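Local coordinates for NTP_transf_2 domain-containing protein (PDB 6WT9) that makes the second messenger 3',3'-c-di-GMP from two GTP molecules in a bacterial CBASS defence against phage, at residues A[11-16]-A[46-51]; A[42-47]-A[254-259]. All coordinates share one frame; numbering follows the deposited sequence.

Contact 1: A[11-16]-A[46-51]; sequences ENLQNR and TLAMNG
Leu13 and Leu47 lie alongside each other, each reaching toward the opposite helix, and make the main apolar contact between helix 6-17 and helix 40-49. The CD2 methyl of Leu13 does most of the touching. It lies 3.6 Å from CB of Leu47 and 3.4 Å from the backbone N of Ala48, so it rests on the helix backbone as well as on side chains. The same methyl CD2 of Leu13 rests against the Ala48 CB at 3.9 Å. Leu47 answers with its own CD2, which fits between two residues: it is 3.8 Å from CG of Leu13 and 3.7 Å from CG of Gln14. Leu47 holds CG opposite its backbone N (chi1 -171°), and this carries the branch over to the facing helix. The Gln14 chain crosses Leu47 at about a right angle and contributes only its aliphatic CG. No hydrogen bond joins the two segments. The surroundings extend the apolar layer. Phe10 of helix 6-17 also touches Leu47. Leu13 further packs on Asn255, which places the contact beside helix 245-259. Helix 23-32 also lies beside it, with Phe29 on Leu47 and Thr26 on Gln14.

Contact 2: A[42-47]-A[254-259]; sequences LKYITL and KNLKAD
This is a helix-helix contact in the helical part of the CD-NTase fold, between helix 40-49 and helix 245-259. The axes of segments 42-47 and 254-259 come within 11.3 Å and lie at 119°. Tyr44 spans most of the gap and meets Asp259 and Leu256. CG of Tyr44 is anti to the backbone N (chi1 178°), which points the ring toward the other helix. There Tyr44 OH donates a very short hydrogen bond of 2.5 Å to Asp259 OD2. The carboxylate oxygen meets the ring at its edge, in the ring plane, and OD2 of Asp259 is also 3.3 Å from CE1 of Tyr44. The ring and carboxylate planes are turned 38° apart. Leu256 meets the far end of the ring too: its CD2 methyl is 4.0 Å from CE2 of Tyr44, near the ring plane. The hydroxyl end thus sits between a carboxylate and a methyl group. Asp259 has a second partner, since its OD1 forms a salt bridge with Arg16, which would help to hold the carboxylate in place. Asn255 probably uses OD1 to bind Arg16, and its ND2 binds Ala48 O. Val340 of helix 327-347 packs on Leu256. Within helix 40-49, the hydroxyl OG1 of Thr46 bonds to Leu42 O at 2.7 Å, while Thr46 N reaches that same oxygen from the opposite face of its carbonyl plane.

From the N terminus, helix 6-17 is followed by helix 23-32, and helix 40-49 then returns to it. Contact 1 closes this short loop of 29 residues. Contact 2 starts on the same helix, sharing Thr46 and Leu47, and closes a far longer loop of 206 residues. That loop contains the strands of the nucleotidyltransferase sheet. The two loops follow one another, overlapping at helix 40-49. This helix therefore ties the N-terminal helices to helix 245-259, which follows the sheet in sequence. Arg16 also joins the two contacts directly, carrying helix 6-17 of contact 1 onto segment 254-259 of contact 2.

Contact 1: A[11-16]-A[46-51]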
loop_
_atom_site.group_PDB
_atom_site.type_symbol
_atom_site.label_atom_id
_atom_site.label_comp_id
_atom_site.label_asym_id
_atom_site.label_seq_id
_atom_site.Cartn_x
_atom_site.Cartn_y
_atom_site.Cartn_z
ATOM N N GLU A 11 6.975 -17.406 -11.358
ATOM C CA GLU A 11 6.927 -16.768 -12.671
ATOM C C GLU A 11 5.865 -15.679 -12.711
ATOM O O GLU A 11 6.123 -14.557 -13.162
ATOM C CB GLU A 11 6.657 -17.810 -13.758
ATOM C CG GLU A 11 7.873 -18.606 -14.187
ATOM C CD GLU A 11 7.580 -19.517 -15.363
ATOM O OE1 GLU A 11 6.429 -19.990 -15.479
ATOM O OE2 GLU A 11 8.497 -19.751 -16.178
ATOM N N ASN A 12 4.655 -15.999 -12.242
ATOM C CA ASN A 12 3.586 -15.008 -12.204
ATOM C C ASN A 12 3.976 -13.811 -11.347
ATOM O O ASN A 12 3.636 -12.668 -11.670
ATOM C CB ASN A 12 2.299 -15.649 -11.682
ATOM C CG ASN A 12 1.134 -14.680 -11.661
ATOM O OD1 ASN A 12 0.458 -14.489 -12.670
ATOM N ND2 ASN A 12 0.895 -14.060 -10.511
ATOM N N LEU A 13 4.695 -14.057 -10.249
ATOM C CA LEU A 13 5.153 -12.958 -9.408
ATOM C C LEU A 13 6.174 -12.086 -10.131
ATOM O O LEU A 13 6.197 -10.866 -9.927
ATOM C CB LEU A 13 5.742 -13.504 -8.109
ATOM C CG LEU A 13 6.116 -12.475 -7.043
ATOM C CD1 LEU A 13 4.926 -11.584 -6.732
ATOM C CD2 LEU A 13 6.604 -13.176 -5.790
ATOM N N GLN A 14 7.023 -12.688 -10.970
ATOM C CA GLN A 14 7.959 -11.899 -11.765
ATOM C C GLN A 14 7.220 -10.951 -12.701
ATOM O O GLN A 14 7.622 -9.795 -12.870
ATOM C CB GLN A 14 8.887 -12.819 -12.561
ATOM C CG GLN A 14 10.005 -13.458 -11.745
ATOM C CD GLN A 14 10.870 -14.390 -12.577
ATOM O OE1 GLN A 14 10.362 -15.237 -13.309
ATOM N NE2 GLN A 14 12.184 -14.231 -12.472
ATOM N N ASN A 15 6.135 -11.424 -13.317
ATOM C CA ASN A 15 5.348 -10.575 -14.202
ATOM C C ASN A 15 4.575 -9.509 -13.439
ATOM O O ASN A 15 4.256 -8.461 -14.012
ATOM C CB ASN A 15 4.387 -11.429 -15.029
ATOM C CG ASN A 15 5.110 -12.385 -15.960
ATOM O OD1 ASN A 15 6.196 -12.085 -16.456
ATOM N ND2 ASN A 15 4.508 -13.542 -16.203
ATOM N N ARG A 16 4.269 -9.745 -12.164
ATOM C CA ARG A 16 3.567 -8.744 -11.371
ATOM C C ARG A 16 4.505 -7.622 -10.939
ATOM O O ARG A 16 4.192 -6.440 -11.115
ATOM C CB ARG A 16 2.920 -9.406 -10.154
ATOM C CG ARG A 16 2.252 -8.442 -9.187
ATOM C CD ARG A 16 1.791 -9.177 -7.937
ATOM N NE ARG A 16 0.846 -10.241 -8.265
ATOM C CZ ARG A 16 0.744 -11.386 -7.596
ATOM N NH1 ARG A 16 1.537 -11.627 -6.558
ATOM N NH2 ARG A 16 -0.147 -12.294 -7.974
ATOM N N THR A 46 11.170 -15.084 -1.322
ATOM C CA THR A 46 12.127 -13.982 -1.396
ATOM C C THR A 46 11.624 -12.868 -2.304
ATOM O O THR A 46 11.777 -11.683 -1.984
ATOM C CB THR A 46 13.485 -14.489 -1.882
ATOM O OG1 THR A 46 13.964 -15.510 -0.999
ATOM C CG2 THR A 46 14.491 -13.350 -1.911
ATOM N N LEU A 47 11.019 -13.223 -3.440
ATOM C CA LEU A 47 10.510 -12.199 -4.344
ATOM C C LEU A 47 9.256 -11.532 -3.792
ATOM O O LEU A 47 9.056 -10.331 -3.999
ATOM C CB LEU A 47 10.232 -12.798 -5.722
ATOM C CG LEU A 47 9.895 -11.778 -6.811
ATOM C CD1 LEU A 47 10.951 -10.685 -6.851
ATOM C CD2 LEU A 47 9.771 -12.454 -8.167
ATOM N N ALA A 48 8.411 -12.283 -3.081
ATOM C CA ALA A 48 7.208 -11.700 -2.498
ATOM C C ALA A 48 7.526 -10.703 -1.393
ATOM O O ALA A 48 6.666 -9.888 -1.046
ATOM C CB ALA A 48 6.291 -12.799 -1.958
HETATM N N MSE A 49 8.731 -10.753 -0.833
HETATM C CA MSE A 49 9.147 -9.809 0.193
HETATM C C MSE A 49 9.974 -8.688 -0.415
HETATM O O MSE A 49 10.142 -7.628 0.187
HETATM C CB MSE A 49 9.951 -10.518 1.281
HETATM C CG MSE A 49 9.156 -11.530 2.079
HETATM SE SE MSE A 49 10.258 -12.438 3.409
HETATM C CE MSE A 49 8.830 -13.368 4.362
ATOM N N ASN A 50 10.491 -8.939 -1.614
ATOM C CA ASN A 50 11.377 -7.988 -2.265
ATOM C C ASN A 50 10.616 -6.727 -2.659
ATOM O O ASN A 50 9.455 -6.783 -3.071
ATOM C CB ASN A 50 12.019 -8.627 -3.497
ATOM C CG ASN A 50 13.375 -8.030 -3.828
ATOM O OD1 ASN A 50 13.502 -7.216 -4.742
ATOM N ND2 ASN A 50 14.396 -8.438 -3.086
ATOM N N GLY A 51 11.276 -5.584 -2.525
ATOM C CA GLY A 51 10.674 -4.344 -2.969
ATOM C C GLY A 51 10.658 -4.243 -4.483
ATOM O O GLY A 51 11.560 -4.720 -5.172
#

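Contact 2: A[42-47]-A[254-259]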
loop_
_atom_site.group_PDB
_atom_site.type_symbol
_atom_site.label_atom_id
_atom_site.label_comp_id
_atom_site.label_asym_id
_atom_site.label_seq_id
_atom_site.Cartn_x
_atom_site.Cartn_y
_atom_site.Cartn_z
ATOM N N LEU A 42 11.711 -21.008 -1.977
ATOM C CA LEU A 42 12.529 -19.889 -1.520
ATOM C C LEU A 42 12.494 -18.730 -2.507
ATOM O O LEU A 42 12.561 -17.568 -2.093
ATOM C CB LEU A 42 13.973 -20.340 -1.291
ATOM C CG LEU A 42 14.212 -21.473 -0.292
ATOM C CD1 LEU A 42 15.701 -21.715 -0.116
ATOM C CD2 LEU A 42 13.547 -21.178 1.047
ATOM N N LYS A 43 12.397 -19.026 -3.806
ATOM C CA LYS A 43 12.291 -17.968 -4.807
ATOM C C LYS A 43 11.011 -17.167 -4.616
ATOM O O LYS A 43 11.026 -15.931 -4.642
ATOM C CB LYS A 43 12.325 -18.562 -6.215
ATOM C CG LYS A 43 13.608 -19.269 -6.602
ATOM C CD LYS A 43 13.488 -19.803 -8.023
ATOM C CE LYS A 43 14.742 -20.525 -8.471
ATOM N NZ LYS A 43 14.609 -21.006 -9.876
ATOM N N TYR A 44 9.888 -17.864 -4.434
ATOM C CA TYR A 44 8.604 -17.188 -4.296
ATOM C C TYR A 44 8.564 -16.332 -3.039
ATOM O O TYR A 44 8.101 -15.187 -3.077
ATOM C CB TYR A 44 7.476 -18.221 -4.290
ATOM C CG TYR A 44 6.095 -17.637 -4.102
ATOM C CD1 TYR A 44 5.480 -16.919 -5.118
ATOM C CD2 TYR A 44 5.402 -17.814 -2.912
ATOM C CE1 TYR A 44 4.218 -16.386 -4.952
ATOM C CE2 TYR A 44 4.139 -17.287 -2.737
ATOM C CZ TYR A 44 3.551 -16.574 -3.760
ATOM O OH TYR A 44 2.292 -16.046 -3.588
ATOM N N ILE A 45 9.059 -16.863 -1.919
ATOM C CA ILE A 45 9.049 -16.109 -0.671
ATOM C C ILE A 45 9.971 -14.899 -0.763
ATOM O O ILE A 45 9.611 -13.794 -0.340
ATOM C CB ILE A 45 9.432 -17.024 0.507
ATOM C CG1 ILE A 45 8.413 -18.156 0.658
ATOM C CG2 ILE A 45 9.524 -16.227 1.799
ATOM C CD1 ILE A 45 8.864 -19.251 1.598
ATOM N N THR A 46 11.170 -15.084 -1.322
ATOM C CA THR A 46 12.127 -13.982 -1.396
ATOM C C THR A 46 11.624 -12.868 -2.304
ATOM O O THR A 46 11.777 -11.683 -1.984
ATOM C CB THR A 46 13.485 -14.489 -1.882
ATOM O OG1 THR A 46 13.964 -15.510 -0.999
ATOM C CG2 THR A 46 14.491 -13.350 -1.911
ATOM N N LEU A 47 11.019 -13.223 -3.440
ATOM C CA LEU A 47 10.510 -12.199 -4.344
ATOM C C LEU A 47 9.256 -11.532 -3.792
ATOM O O LEU A 47 9.056 -10.331 -3.999
ATOM C CB LEU A 47 10.232 -12.798 -5.722
ATOM C CG LEU A 47 9.895 -11.778 -6.811
ATOM C CD1 LEU A 47 10.951 -10.685 -6.851
ATOM C CD2 LEU A 47 9.771 -12.454 -8.167
ATOM N N LYS A 254 0.563 -9.095 1.287
ATOM C CA LYS A 254 -0.193 -8.586 0.148
ATOM C C LYS A 254 -0.053 -9.496 -1.065
ATOM O O LYS A 254 -1.005 -9.648 -1.840
ATOM C CB LYS A 254 0.260 -7.162 -0.187
ATOM C CG LYS A 254 -0.038 -6.156 0.918
ATOM C CD LYS A 254 0.657 -4.819 0.687
ATOM C CE LYS A 254 0.067 -4.062 -0.490
ATOM N NZ LYS A 254 0.670 -2.701 -0.623
ATOM N N ASN A 255 1.113 -10.119 -1.241
ATOM C CA ASN A 255 1.286 -11.052 -2.349
ATOM C C ASN A 255 0.546 -12.360 -2.095
ATOM O O ASN A 255 -0.002 -12.958 -3.029
ATOM C CB ASN A 255 2.772 -11.301 -2.599
ATOM C CG ASN A 255 3.377 -10.282 -3.544
ATOM O OD1 ASN A 255 2.843 -10.036 -4.626
ATOM N ND2 ASN A 255 4.486 -9.676 -3.138
ATOM N N LEU A 256 0.520 -12.824 -0.841
ATOM C CA LEU A 256 -0.299 -13.987 -0.510
ATOM C C LEU A 256 -1.777 -13.703 -0.740
ATOM O O LEU A 256 -2.533 -14.605 -1.122
ATOM C CB LEU A 256 -0.069 -14.417 0.938
ATOM C CG LEU A 256 1.301 -14.986 1.304
ATOM C CD1 LEU A 256 1.217 -15.686 2.648
ATOM C CD2 LEU A 256 1.806 -15.934 0.230
ATOM N N LYS A 257 -2.204 -12.460 -0.513
ATOM C CA LYS A 257 -3.585 -12.082 -0.792
ATOM C C LYS A 257 -3.882 -12.146 -2.286
ATOM O O LYS A 257 -4.915 -12.682 -2.703
ATOM C CB LYS A 257 -3.854 -10.680 -0.244
ATOM C CG LYS A 257 -5.157 -10.056 -0.709
ATOM C CD LYS A 257 -5.248 -8.608 -0.256
ATOM C CE LYS A 257 -6.468 -7.916 -0.840
ATOM N NZ LYS A 257 -6.556 -6.499 -0.395
ATOM N N ALA A 258 -2.978 -11.609 -3.109
ATOM C CA ALA A 258 -3.208 -11.582 -4.549
ATOM C C ALA A 258 -3.148 -12.974 -5.165
ATOM O O ALA A 258 -3.782 -13.220 -6.197
ATOM C CB ALA A 258 -2.193 -10.662 -5.228
ATOM N N ASP A 259 -2.399 -13.890 -4.556
ATOM C CA ASP A 259 -2.228 -15.233 -5.094
ATOM C C ASP A 259 -3.163 -16.256 -4.465
ATOM O O ASP A 259 -3.118 -17.431 -4.844
ATOM C CB ASP A 259 -0.776 -15.688 -4.924
ATOM C CG ASP A 259 0.164 -14.985 -5.879
ATOM O OD1 ASP A 259 -0.288 -14.610 -6.980
ATOM O OD2 ASP A 259 1.352 -14.807 -5.534
#